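Local structure of DNA-damage inducible protein DDI1-like protein (Leishmania major, 5YQ8) at residues 32-35 with 36-40; 43-46 with 47-50; 92-95 with 96-100; 103-107 with 108-112; 120-123 with 124-127. The protein acts as an aspartic endopeptidase, this chain being the retroviral protease-like domain of a longer protein of the DDI1 family. All coordinates share one frame; numbering follows the deposited sequence.

How the contacts relate
The five contacts show how local chemistry follows position in a retropepsin fold. Contact 3 is the buried one, a short helix beside the active-site region, joined mostly by backbone bonds and apolar packing. Contact 4 is partly buried and packs against it through Leu-97 and Ile-104; both reach the second subunit. Contact 1, the other helix, is likewise partly buried, but an arginine anchors it. Contacts 2 and 5 are surface turns: the first, its centre about 14 Å from that of contact 1, relies on a salt bridge, the second on two backbone bonds, one of them weak, and a leucine pair. Contact 5 meets contact 4 through Phe-120, whose ring packs on Ile-104.

Contact 1 (32-35 with 36-40); sequences KRTA and ERCGL
Ala-35 and Leu-40 meet on the tightly packed side of this helix end, where the methyl CB of Ala-35 lies 3.7 Å from CB of Leu-40. Beside them, CG2 of Thr-34 approaches SG of Cys-38 at 3.9 Å. These four residues are buried, and the sheet strands supply their floor: Val-17 lies under Thr-34 and Cys-38, and Met-30 under Ala-35 and Leu-40. Within the helix, Glu-36 N donates to Lys-32 O and Arg-37 N to Arg-33 O in the usual i to i+4 pattern. The last turn then closes as a Schellman motif. Gly-39, with its positive phi of 71°, turns the chain out of the helix, Leu-40 N reaches back to Ala-35 O at 2.7 Å, and Gly-39 N bonds to Glu-36 O. Along the edge of the sheet the contact turns polar. Arg-37 stretches its CG away from the backbone N and then bends at chi3 (58°), which swings the guanidinium back beside Thr-34; its NH2 donates to Thr-34 OG1 at 3.3 Å, the hydroxyl oxygen lying 23° out of the guanidinium plane. The same group is pinned by Leu-16 O on NH1 and by a salt bridge from NH2 to Asp-89, while Thr-34 OG1 is also bonded to Asn-31 OD1. On the solvent side, Lys-32 and Glu-36 pass each other more loosely. CE of Lys-32 comes to 3.4 Å from OE2 of Glu-36, yet the ammonium NZ stays 4.5 Å from that oxygen, beyond salt-bridge range.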
loop_
_atom_site.group_PDB
_atom_site.type_symbol
_atom_site.label_atom_id
_atom_site.label_comp_id
_atom_site.label_asym_id
_atom_site.label_seq_id
_atom_site.Cartn_x
_atom_site.Cartn_y
_atom_site.Cartn_z
ATOM N N LYS A 32 -10.024 17.826 -2.200
ATOM C CA LYS A 32 -11.138 18.789 -2.176
ATOM C C LYS A 32 -11.877 18.850 -3.497
ATOM O O LYS A 32 -13.115 18.934 -3.519
ATOM C CB LYS A 32 -10.653 20.197 -1.817
ATOM C CG LYS A 32 -11.771 21.248 -1.804
ATOM C CD LYS A 32 -11.348 22.553 -1.154
ATOM C CE LYS A 32 -12.446 23.610 -1.246
ATOM N NZ LYS A 32 -12.119 24.734 -0.289
ATOM N N ARG A 33 -11.108 18.748 -4.582
ATOM C CA ARG A 33 -11.616 18.917 -5.920
ATOM C C ARG A 33 -12.590 17.827 -6.200
ATOM O O ARG A 33 -13.620 18.097 -6.851
ATOM C CB ARG A 33 -10.473 18.889 -6.965
ATOM C CG ARG A 33 -10.942 19.121 -8.417
ATOM C CD ARG A 33 -9.753 19.343 -9.365
ATOM N NE ARG A 33 -8.555 18.671 -8.831
ATOM C CZ ARG A 33 -8.186 17.416 -9.082
ATOM N NH1 ARG A 33 -8.896 16.652 -9.925
ATOM N NH2 ARG A 33 -7.066 16.912 -8.506
ATOM N N THR A 34 -12.280 16.600 -5.751
ATOM C CA THR A 34 -13.146 15.436 -6.046
ATOM C C THR A 34 -14.466 15.514 -5.294
ATOM O O THR A 34 -15.554 15.331 -5.879
ATOM C CB THR A 34 -12.444 14.154 -5.719
ATOM O OG1 THR A 34 -11.387 14.023 -6.661
ATOM C CG2 THR A 34 -13.404 12.936 -5.899
ATOM N N ALA A 35 -14.385 15.791 -4.011
ATOM C CA ALA A 35 -15.587 15.899 -3.197
ATOM C C ALA A 35 -16.440 17.056 -3.699
ATOM O O ALA A 35 -17.651 16.956 -3.727
ATOM C CB ALA A 35 -15.220 16.055 -1.739
ATOM N N GLU A 36 -15.814 18.162 -4.076
ATOM C CA GLU A 36 -16.543 19.216 -4.785
ATOM C C GLU A 36 -17.142 18.678 -6.095
ATOM O O GLU A 36 -18.304 18.940 -6.472
ATOM C CB GLU A 36 -15.632 20.427 -5.066
ATOM C CG GLU A 36 -15.478 21.410 -3.882
ATOM C CD GLU A 36 -14.440 22.529 -4.105
ATOM O OE1 GLU A 36 -13.332 22.251 -4.615
ATOM O OE2 GLU A 36 -14.736 23.696 -3.783
ATOM N N ARG A 37 -16.374 17.882 -6.801
ATOM C CA ARG A 37 -16.867 17.321 -8.074
ATOM C C ARG A 37 -17.981 16.292 -7.880
ATOM O O ARG A 37 -18.764 16.074 -8.780
ATOM C CB ARG A 37 -15.684 16.770 -8.861
ATOM C CG ARG A 37 -15.977 16.160 -10.223
ATOM C CD ARG A 37 -14.642 15.981 -10.959
ATOM N NE ARG A 37 -13.682 15.149 -10.233
ATOM C CZ ARG A 37 -13.671 13.812 -10.217
ATOM N NH1 ARG A 37 -14.515 13.074 -10.940
ATOM N NH2 ARG A 37 -12.777 13.211 -9.503
ATOM N N CYS A 38 -18.033 15.687 -6.706
ATOM C CA CYS A 38 -19.018 14.704 -6.333
ATOM C C CYS A 38 -20.125 15.311 -5.451
ATOM O O CYS A 38 -21.026 14.607 -5.005
ATOM C CB CYS A 38 -18.305 13.534 -5.580
ATOM S SG CYS A 38 -17.220 12.539 -6.664
ATOM N N GLY A 39 -20.057 16.607 -5.178
ATOM C CA GLY A 39 -21.089 17.274 -4.404
ATOM C C GLY A 39 -21.096 16.887 -2.914
ATOM O O GLY A 39 -22.146 16.789 -2.338
ATOM N N LEU A 40 -19.924 16.704 -2.312
ATOM C CA LEU A 40 -19.753 16.178 -0.964
ATOM C C LEU A 40 -19.288 17.197 0.064
ATOM O O LEU A 40 -19.023 16.839 1.213
ATOM C CB LEU A 40 -18.706 15.049 -1.000
ATOM C CG LEU A 40 -18.946 13.880 -1.926
ATOM C CD1 LEU A 40 -17.806 12.908 -1.807
ATOM C CD2 LEU A 40 -20.272 13.218 -1.548
#

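Contact 2 (43-46 with 47-50); sequences LVDV and RMRG
A chi1 of 173° in Asp-45 swings its carboxylate toward Arg-47, whose chain bends at chi3 (-63°) and brings NE round to meet it. Two residues apart, the pair builds an Asx turn reinforced by a salt bridge, in the long loop between helix 32-37 and strand 62-71 that, as in other retropepsins, probably leads into the flap. The turn is closed by Arg-47 N, which donates to Asp-45 OD1 at 2.9 Å, approaching from well above the carboxylate plane. The other oxygen takes the guanidinium side-on. Arg-47 NE reaches OD2 of Asp-45 at 3.0 Å on the syn lone pair, with an N-H...O angle of 152°, and Arg-47 NH2 reaches the same OD2 at 3.1 Å. Carboxylate and guanidinium are nearly coplanar, and OD2 sits at the edge of the guanidinium, in its plane. His-65 NE2 from strand 62-71 is a further partner of OD2, tying this surface turn to the sheet. Met-48, also packed on His-65, folds back across the aspartate at about a right angle: its SD stands 3.3 Å from Asp-45 O, and its methyl CE lies 3.5 Å from Asp-45 OD2.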
loop_
_atom_site.group_PDB
_atom_site.type_symbol
_atom_site.label_atom_id
_atom_site.label_comp_id
_atom_site.label_asym_id
_atom_site.label_seq_id
_atom_site.Cartn_x
_atom_site.Cartn_y
_atom_site.Cartn_z
ATOM N N LEU A 43 -21.424 17.516 3.184
ATOM C CA LEU A 43 -21.191 16.393 4.095
ATOM C C LEU A 43 -19.888 16.497 4.884
ATOM O O LEU A 43 -19.685 15.708 5.808
ATOM C CB LEU A 43 -21.203 15.081 3.287
ATOM C CG LEU A 43 -22.543 14.616 2.712
ATOM C CD1 LEU A 43 -22.393 13.256 2.046
ATOM C CD2 LEU A 43 -23.561 14.524 3.845
ATOM N N VAL A 44 -19.008 17.428 4.512
ATOM C CA VAL A 44 -17.727 17.537 5.155
ATOM C C VAL A 44 -17.902 18.149 6.534
ATOM O O VAL A 44 -18.259 19.328 6.644
ATOM C CB VAL A 44 -16.714 18.324 4.308
ATOM C CG1 VAL A 44 -15.397 18.534 5.087
ATOM C CG2 VAL A 44 -16.481 17.566 3.003
ATOM N N ASP A 45 -17.644 17.351 7.579
ATOM C CA ASP A 45 -17.693 17.848 8.934
ATOM C C ASP A 45 -16.412 18.598 9.174
ATOM O O ASP A 45 -15.350 18.030 9.051
ATOM C CB ASP A 45 -17.878 16.700 9.934
ATOM C CG ASP A 45 -17.776 17.154 11.402
ATOM O OD1 ASP A 45 -17.607 18.378 11.655
ATOM O OD2 ASP A 45 -17.807 16.271 12.301
ATOM N N VAL A 46 -16.494 19.853 9.585
ATOM C CA VAL A 46 -15.299 20.721 9.629
ATOM C C VAL A 46 -14.835 20.893 11.069
ATOM O O VAL A 46 -14.183 21.858 11.376
ATOM C CB VAL A 46 -15.565 22.131 9.038
ATOM C CG1 VAL A 46 -15.671 22.106 7.535
ATOM C CG2 VAL A 46 -16.854 22.700 9.611
ATOM N N ARG A 47 -15.148 19.943 11.954
ATOM C CA ARG A 47 -14.780 20.070 13.361
ATOM C C ARG A 47 -13.364 19.649 13.618
ATOM O O ARG A 47 -12.785 20.005 14.613
ATOM C CB ARG A 47 -15.724 19.272 14.247
ATOM C CG ARG A 47 -17.122 19.868 14.300
ATOM C CD ARG A 47 -17.958 19.110 15.301
ATOM N NE ARG A 47 -18.131 17.724 14.929
ATOM C CZ ARG A 47 -18.755 16.797 15.659
ATOM N NH1 ARG A 47 -19.255 17.078 16.876
ATOM N NH2 ARG A 47 -18.838 15.545 15.182
ATOM N N MET A 48 -12.805 18.878 12.715
ATOM C CA MET A 48 -11.471 18.320 12.875
ATOM C C MET A 48 -10.487 18.958 11.864
ATOM O O MET A 48 -9.538 18.290 11.470
ATOM C CB MET A 48 -11.575 16.794 12.668
ATOM C CG MET A 48 -12.383 16.346 11.416
ATOM S SD MET A 48 -14.195 16.405 11.639
ATOM C CE MET A 48 -14.488 15.310 13.035
ATOM N N ARG A 49 -10.727 20.200 11.406
ATOM C CA ARG A 49 -9.787 20.883 10.469
ATOM C C ARG A 49 -8.501 21.242 11.160
ATOM O O ARG A 49 -8.504 21.591 12.335
ATOM C CB ARG A 49 -10.368 22.152 9.828
ATOM C CG ARG A 49 -10.985 23.178 10.797
ATOM C CD ARG A 49 -11.831 24.239 10.112
ATOM N NE ARG A 49 -12.689 24.928 11.070
ATOM C CZ ARG A 49 -13.621 25.804 10.749
ATOM N NH1 ARG A 49 -13.816 26.186 9.492
ATOM N NH2 ARG A 49 -14.351 26.340 11.706
ATOM N N GLY A 50 -7.404 21.177 10.422
ATOM C CA GLY A 50 -6.057 21.477 10.957
ATOM C C GLY A 50 -5.364 20.364 11.739
ATOM O O GLY A 50 -4.206 20.500 12.094
#

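Contact 3 (92-95 with 96-100)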
loop_
_atom_site.group_PDB
_atom_site.type_symbol
_atom_site.label_atom_id
_atom_site.label_comp_id
_atom_site.label_asym_id
_atom_site.label_seq_id
_atom_site.Cartn_x
_atom_site.Cartn_y
_atom_site.Cartn_z
ATOM N N ILE A 92 -7.967 4.598 -1.323
ATOM C CA ILE A 92 -8.494 3.534 -0.524
ATOM C C ILE A 92 -7.387 3.065 0.435
ATOM O O ILE A 92 -6.443 2.413 0.026
ATOM C CB ILE A 92 -8.969 2.411 -1.403
ATOM C CG1 ILE A 92 -10.115 2.902 -2.263
ATOM C CG2 ILE A 92 -9.487 1.239 -0.554
ATOM C CD1 ILE A 92 -10.692 1.820 -3.134
ATOM N N GLY A 93 -7.475 3.423 1.708
ATOM C CA GLY A 93 -6.464 2.975 2.680
ATOM C C GLY A 93 -6.803 1.652 3.340
ATOM O O GLY A 93 -7.843 1.002 3.096
ATOM N N LEU A 94 -5.923 1.278 4.241
ATOM C CA LEU A 94 -6.077 0.094 5.070
ATOM C C LEU A 94 -7.306 0.126 6.005
ATOM O O LEU A 94 -7.834 -0.887 6.318
ATOM C CB LEU A 94 -4.775 -0.092 5.861
ATOM C CG LEU A 94 -4.436 -1.505 6.345
ATOM C CD1 LEU A 94 -4.488 -2.464 5.174
ATOM C CD2 LEU A 94 -3.100 -1.508 7.044
ATOM N N ASP A 95 -7.787 1.267 6.440
ATOM C CA ASP A 95 -9.072 1.308 7.125
ATOM C C ASP A 95 -10.242 0.681 6.336
ATOM O O ASP A 95 -10.994 -0.170 6.852
ATOM C CB ASP A 95 -9.428 2.764 7.484
ATOM C CG ASP A 95 -8.911 3.802 6.443
ATOM O OD1 ASP A 95 -8.009 3.455 5.590
ATOM O OD2 ASP A 95 -9.357 4.974 6.546
ATOM N N GLN A 96 -10.455 1.135 5.108
ATOM C CA GLN A 96 -11.582 0.660 4.287
ATOM C C GLN A 96 -11.303 -0.711 3.665
ATOM O O GLN A 96 -12.167 -1.520 3.541
ATOM C CB GLN A 96 -11.939 1.689 3.194
ATOM C CG GLN A 96 -12.414 3.047 3.726
ATOM C CD GLN A 96 -13.738 2.977 4.393
ATOM O OE1 GLN A 96 -14.593 2.208 3.965
ATOM N NE2 GLN A 96 -13.935 3.779 5.423
ATOM N N LEU A 97 -10.054 -0.997 3.314
ATOM C CA LEU A 97 -9.664 -2.361 2.921
ATOM C C LEU A 97 -9.994 -3.377 3.994
ATOM O O LEU A 97 -10.496 -4.444 3.693
ATOM C CB LEU A 97 -8.185 -2.426 2.596
ATOM C CG LEU A 97 -7.733 -1.880 1.229
ATOM C CD1 LEU A 97 -6.246 -1.860 1.097
ATOM C CD2 LEU A 97 -8.355 -2.709 0.117
ATOM N N LYS A 98 -9.725 -3.028 5.239
ATOM C CA LYS A 98 -10.129 -3.809 6.393
ATOM C C LYS A 98 -11.587 -3.700 6.785
ATOM O O LYS A 98 -12.230 -4.679 7.037
ATOM C CB LYS A 98 -9.247 -3.470 7.604
ATOM C CG LYS A 98 -7.797 -3.868 7.446
ATOM C CD LYS A 98 -7.246 -4.107 8.841
ATOM C CE LYS A 98 -6.160 -5.124 8.865
ATOM N NZ LYS A 98 -5.491 -4.944 10.144
ATOM N N ARG A 99 -12.167 -2.534 6.741
ATOM C CA ARG A 99 -13.576 -2.397 7.108
ATOM C C ARG A 99 -14.532 -3.239 6.240
ATOM O O ARG A 99 -15.541 -3.757 6.697
ATOM C CB ARG A 99 -13.936 -0.899 7.024
ATOM C CG ARG A 99 -15.404 -0.594 6.926
ATOM C CD ARG A 99 -16.102 -1.032 8.208
ATOM N NE ARG A 99 -17.499 -0.798 7.974
ATOM C CZ ARG A 99 -18.334 -1.661 7.428
ATOM N NH1 ARG A 99 -17.947 -2.882 7.096
ATOM N NH2 ARG A 99 -19.564 -1.281 7.168
ATOM N N HIS A 100 -14.212 -3.344 4.974
ATOM C CA HIS A 100 -15.019 -4.115 4.038
ATOM C C HIS A 100 -14.381 -5.449 3.623
ATOM O O HIS A 100 -14.855 -6.107 2.685
ATOM C CB HIS A 100 -15.339 -3.254 2.800
ATOM C CG HIS A 100 -15.957 -1.951 3.143
ATOM N ND1 HIS A 100 -17.254 -1.839 3.583
ATOM C CD2 HIS A 100 -15.440 -0.707 3.167
ATOM C CE1 HIS A 100 -17.518 -0.573 3.834
ATOM N NE2 HIS A 100 -16.422 0.137 3.612
#
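From Gly-93, at the N-cap, the backbone winds into one short helix through three successive i to i+4 bonds: Leu-97 N to Gly-93 O, nearly straight at 171°, Lys-98 N to Leu-94 O, and Arg-99 N to Asp-95 O at 2.6 Å. The apolar side of the turn is made by Ile-92 and Leu-97, which cross at about a right angle, CG2 of Ile-92 resting 4.0 Å from CG of Leu-97. CG of Leu-97 also lies 3.4 Å from Gly-93 O, so the leucine covers the carbonyl that its own N-H uses. Lys-98 runs its CB and CG alongside Leu-94 O, each at 3.2 Å, before its extended chain leads the ammonium away. At the far end, CG of Arg-99 lies over the centre of one face of the His-100 imidazole, and OE1 of Gln-96 at its edge, in plane. A bend at chi2 (-69°) turns the Gln-96 amide that way, although the bond from His-100 NE2 to Gln-96 OE1, 2.8 Å long, is weak; NE2 also bonds weakly to Pro-77 O. As in other retropepsins, a short helix follows the strand, here 90-92, beside the active-site region. Its start is fastened next to the loop carrying the probable active-site aspartate, Asp-22: Gly-93 N and Asp-95 OD2 bond to Ser-28, and Ile-92 to the Asp-22 backbone. Ile-92 and Gln-96 pack on Phe-78 of strand 74-83, Leu-97 on Val-21 of strand 15-21, and Leu-94 on Thr-4 of the second subunit; Thr-4 O of that subunit accepts a hydrogen bond from Lys-98 NZ.

Contact 4 (103-107 with 108-112)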
loop_
_atom_site.group_PDB
_atom_site.type_symbol
_atom_site.label_atom_id
_atom_site.label_comp_id
_atom_site.label_asym_id
_atom_site.label_seq_id
_atom_site.Cartn_x
_atom_site.Cartn_y
_atom_site.Cartn_z
ATOM N N MET A 103 -9.961 -7.897 -0.661
ATOM C CA MET A 103 -8.903 -8.768 -1.054
ATOM C C MET A 103 -8.216 -8.107 -2.235
ATOM O O MET A 103 -8.849 -7.772 -3.252
ATOM C CB MET A 103 -9.443 -10.160 -1.390
ATOM C CG MET A 103 -10.148 -10.926 -0.224
ATOM S SD MET A 103 -11.279 -12.300 -0.660
ATOM C CE MET A 103 -12.187 -12.589 0.852
ATOM N N ILE A 104 -6.891 -7.959 -2.116
ATOM C CA ILE A 104 -6.068 -7.335 -3.136
ATOM C C ILE A 104 -5.341 -8.480 -3.793
ATOM O O ILE A 104 -4.273 -8.944 -3.312
ATOM C CB ILE A 104 -5.094 -6.320 -2.558
ATOM C CG1 ILE A 104 -5.841 -5.243 -1.755
ATOM C CG2 ILE A 104 -4.280 -5.604 -3.636
ATOM C CD1 ILE A 104 -4.919 -4.529 -0.753
ATOM N N ASP A 105 -5.966 -8.970 -4.862
ATOM C CA ASP A 105 -5.536 -10.181 -5.546
ATOM C C ASP A 105 -4.653 -9.816 -6.741
ATOM O O ASP A 105 -5.149 -9.443 -7.770
ATOM C CB ASP A 105 -6.754 -10.997 -5.967
ATOM C CG ASP A 105 -6.396 -12.384 -6.424
ATOM O OD1 ASP A 105 -5.195 -12.684 -6.619
ATOM O OD2 ASP A 105 -7.327 -13.209 -6.602
ATOM N N LEU A 106 -3.340 -9.943 -6.568
ATOM C CA LEU A 106 -2.355 -9.656 -7.608
ATOM C C LEU A 106 -1.931 -10.880 -8.379
ATOM O O LEU A 106 -0.905 -10.863 -9.074
ATOM C CB LEU A 106 -1.093 -9.026 -7.033
ATOM C CG LEU A 106 -1.352 -7.743 -6.301
ATOM C CD1 LEU A 106 -0.308 -7.552 -5.195
ATOM C CD2 LEU A 106 -1.420 -6.604 -7.279
ATOM N N LYS A 107 -2.693 -11.942 -8.249
ATOM C CA LYS A 107 -2.538 -13.062 -9.146
ATOM C C LYS A 107 -3.458 -12.848 -10.355
ATOM O O LYS A 107 -3.020 -12.973 -11.476
ATOM C CB LYS A 107 -2.844 -14.336 -8.380
ATOM C CG LYS A 107 -2.785 -15.593 -9.207
ATOM C CD LYS A 107 -3.058 -16.801 -8.319
ATOM C CE LYS A 107 -3.310 -18.089 -9.123
ATOM N NZ LYS A 107 -2.825 -19.301 -8.362
ATOM N N HIS A 108 -4.731 -12.577 -10.131
ATOM C CA HIS A 108 -5.665 -12.318 -11.221
ATOM C C HIS A 108 -5.948 -10.822 -11.387
ATOM O O HIS A 108 -6.856 -10.462 -12.117
ATOM C CB HIS A 108 -6.988 -13.046 -11.036
ATOM C CG HIS A 108 -6.873 -14.421 -10.439
ATOM N ND1 HIS A 108 -7.008 -14.667 -9.069
ATOM C CD2 HIS A 108 -6.753 -15.637 -11.032
ATOM C CE1 HIS A 108 -6.908 -15.969 -8.854
ATOM N NE2 HIS A 108 -6.775 -16.582 -10.027
ATOM N N ASN A 109 -5.179 -9.969 -10.706
ATOM C CA ASN A 109 -5.138 -8.511 -10.953
ATOM C C ASN A 109 -6.529 -7.843 -10.740
ATOM O O ASN A 109 -7.052 -7.229 -11.613
ATOM C CB ASN A 109 -4.580 -8.253 -12.360
ATOM C CG ASN A 109 -4.382 -6.771 -12.654
ATOM O OD1 ASN A 109 -3.769 -6.030 -11.862
ATOM N ND2 ASN A 109 -4.919 -6.319 -13.811
ATOM N N CYS A 110 -7.109 -8.020 -9.553
ATOM C CA CYS A 110 -8.484 -7.580 -9.233
ATOM C C CYS A 110 -8.636 -7.311 -7.757
ATOM O O CYS A 110 -7.869 -7.825 -6.915
ATOM C CB CYS A 110 -9.498 -8.628 -9.616
ATOM S SG CYS A 110 -9.560 -10.118 -8.574
ATOM N N LEU A 111 -9.645 -6.519 -7.450
ATOM C CA LEU A 111 -10.005 -6.163 -6.095
ATOM C C LEU A 111 -11.284 -6.833 -5.773
ATOM O O LEU A 111 -12.308 -6.532 -6.410
ATOM C CB LEU A 111 -10.187 -4.685 -5.943
ATOM C CG LEU A 111 -10.477 -4.157 -4.528
ATOM C CD1 LEU A 111 -9.291 -4.346 -3.585
ATOM C CD2 LEU A 111 -10.856 -2.669 -4.603
ATOM N N THR A 112 -11.206 -7.760 -4.831
ATOM C CA THR A 112 -12.338 -8.590 -4.517
ATOM C C THR A 112 -13.034 -8.097 -3.241
ATOM O O THR A 112 -12.441 -7.930 -2.217
ATOM C CB THR A 112 -11.915 -10.054 -4.298
ATOM O OG1 THR A 112 -11.092 -10.493 -5.367
ATOM C CG2 THR A 112 -13.056 -10.908 -4.166
#
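Met-103 and Thr-112 form one hydrogen-bonded pair, and Asp-105 and Cys-110 the next, in a beta hairpin whose turn side carries a G1 bulge: Asn-109, with positive phi, and Cys-110 both face Asp-105. Backbone bonds join each pair twice, the shortest from Thr-112 N to Met-103 O at 2.8 Å. Strand 103-105 also pairs antiparallel with a strand of the second subunit, so the hairpin belongs to the sheet across the dimer interface. Carbon-to-carbon packing lies on both faces. On one, the apolar pair, CG1 of Ile-104 lies 4.0 Å from CD1 of Leu-111, the two chains side by side; on the other, CB of Met-103 meets CB of Thr-112 at 3.8 Å. The polar side-chain bonds centre on the buried carboxylate of Asp-105. With CG opposite its backbone N (chi1 -168°), it turns toward the bend, where OD1 accepts Lys-107 N in an Asx turn. Its OD2 takes ND1 of His-108 at 2.9 Å, from above the carboxylate plane but exactly in the plane of the imidazole, the two flat groups standing 82° apart. A CH-pi contact completes the set: CG of Lys-107 sits over the His-108 ring, 4.1 Å from its centroid.

Contact 5 (120-123 with 124-127)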
loop_
_atom_site.group_PDB
_atom_site.type_symbol
_atom_site.label_atom_id
_atom_site.label_comp_id
_atom_site.label_asym_id
_atom_site.label_seq_id
_atom_site.Cartn_x
_atom_site.Cartn_y
_atom_site.Cartn_z
ATOM N N PHE A 120 -7.976 -4.103 -11.701
ATOM C CA PHE A 120 -7.151 -2.920 -11.614
ATOM C C PHE A 120 -7.031 -2.380 -12.992
ATOM O O PHE A 120 -6.903 -3.156 -14.009
ATOM C CB PHE A 120 -5.770 -3.231 -11.026
ATOM C CG PHE A 120 -5.845 -3.697 -9.586
ATOM C CD1 PHE A 120 -6.439 -2.900 -8.605
ATOM C CD2 PHE A 120 -5.385 -4.966 -9.219
ATOM C CE1 PHE A 120 -6.579 -3.374 -7.285
ATOM C CE2 PHE A 120 -5.518 -5.417 -7.899
ATOM C CZ PHE A 120 -6.117 -4.617 -6.931
ATOM N N LEU A 121 -7.044 -1.055 -13.034
ATOM C CA LEU A 121 -6.985 -0.370 -14.272
ATOM C C LEU A 121 -5.636 -0.607 -14.924
ATOM O O LEU A 121 -4.602 -0.632 -14.224
ATOM C CB LEU A 121 -7.180 1.128 -14.089
ATOM C CG LEU A 121 -8.511 1.619 -13.538
ATOM C CD1 LEU A 121 -8.340 3.048 -13.116
ATOM C CD2 LEU A 121 -9.610 1.518 -14.581
ATOM N N PRO A 122 -5.636 -0.743 -16.272
ATOM C CA PRO A 122 -4.381 -0.884 -16.997
ATOM C C PRO A 122 -3.621 0.396 -17.008
ATOM O O PRO A 122 -4.188 1.422 -16.794
ATOM C CB PRO A 122 -4.826 -1.270 -18.397
ATOM C CG PRO A 122 -6.228 -0.906 -18.453
ATOM C CD PRO A 122 -6.779 -1.091 -17.119
ATOM N N GLU A 123 -2.323 0.323 -17.232
ATOM C CA GLU A 123 -1.462 1.527 -17.178
ATOM C C GLU A 123 -1.968 2.572 -18.120
ATOM O O GLU A 123 -1.917 3.768 -17.797
ATOM C CB GLU A 123 -0.001 1.195 -17.581
ATOM C CG GLU A 123 1.057 2.326 -17.425
ATOM C CD GLU A 123 0.954 3.102 -16.108
ATOM O OE1 GLU A 123 0.725 4.353 -16.155
ATOM O OE2 GLU A 123 1.069 2.482 -15.020
ATOM N N ASN A 124 -2.417 2.168 -19.315
ATOM C CA ASN A 124 -2.832 3.198 -20.273
ATOM C C ASN A 124 -4.180 3.834 -19.917
ATOM O O ASN A 124 -4.536 4.811 -20.570
ATOM C CB ASN A 124 -2.825 2.685 -21.727
ATOM C CG ASN A 124 -1.403 2.371 -22.247
ATOM O OD1 ASN A 124 -0.478 3.154 -22.062
ATOM N ND2 ASN A 124 -1.237 1.238 -22.881
ATOM N N ASP A 125 -4.898 3.317 -18.889
ATOM C CA ASP A 125 -6.129 3.976 -18.388
ATOM C C ASP A 125 -5.920 5.085 -17.339
ATOM O O ASP A 125 -6.789 5.906 -17.236
ATOM C CB ASP A 125 -7.152 2.986 -17.804
ATOM C CG ASP A 125 -8.061 2.383 -18.841
ATOM O OD1 ASP A 125 -8.118 2.832 -19.960
ATOM O OD2 ASP A 125 -8.711 1.361 -18.580
ATOM N N LEU A 126 -4.789 5.135 -16.617
ATOM C CA LEU A 126 -4.628 5.999 -15.457
ATOM C C LEU A 126 -4.722 7.531 -15.772
ATOM O O LEU A 126 -5.594 8.197 -15.231
ATOM C CB LEU A 126 -3.382 5.612 -14.639
ATOM C CG LEU A 126 -3.298 4.157 -14.104
ATOM C CD1 LEU A 126 -2.125 3.955 -13.131
ATOM C CD2 LEU A 126 -4.524 3.661 -13.376
ATOM N N PRO A 127 -3.874 8.088 -16.667
ATOM C CA PRO A 127 -3.884 9.556 -16.801
ATOM C C PRO A 127 -4.861 10.136 -17.789
ATOM O O PRO A 127 -4.471 10.998 -18.518
ATOM C CB PRO A 127 -2.470 9.846 -17.230
ATOM C CG PRO A 127 -2.061 8.630 -17.987
ATOM C CD PRO A 127 -2.775 7.474 -17.413
#
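The carboxylate of Asp-125 lies against the ring of Pro-122, with OD2 doing the touching, 3.4 Å from CG of the proline and equally close to its CD. A second flat group, the carboxylate of Glu-123, comes up to a methyl instead: CD1 of Leu-126 is 4.0 Å from OE2 of Glu-123, and OE1 is hardly farther off. Both contacts grow out of two overlapping type I beta turns, 122-125 and 123-126, in the loop that leaves strand 116-119. The first turn is closed by Asp-125 N, which donates to Pro-122 O at 2.9 Å from well above the carbonyl plane. The second has a weak bond, Leu-126 N to Glu-123 O, at 3.4 Å. Residues 124-126 thus take helical backbone angles without building a regular helix. Because the turns reverse the chain, side chains from either segment meet. A turn at chi2 (44°) carries the acid of Glu-123 across Leu-126 at about a right angle; there OE2 is bonded to Thr-4 OG1. The surface turn is held to the body of the domain by its leucines, since Leu-121 packs on Tyr-7 and Pro-9 of strand 7-12 and Leu-126 on Tyr-7, and Lys-18 NZ bonds to Leu-126 O. Between themselves these leucines cross at a slant, with one methyl of Leu-126 lodged against the base of the Leu-121 side chain. That methyl, CD2 of Leu-126, stands 3.7 Å from CB of Leu-121 and 3.9 Å from its CD1.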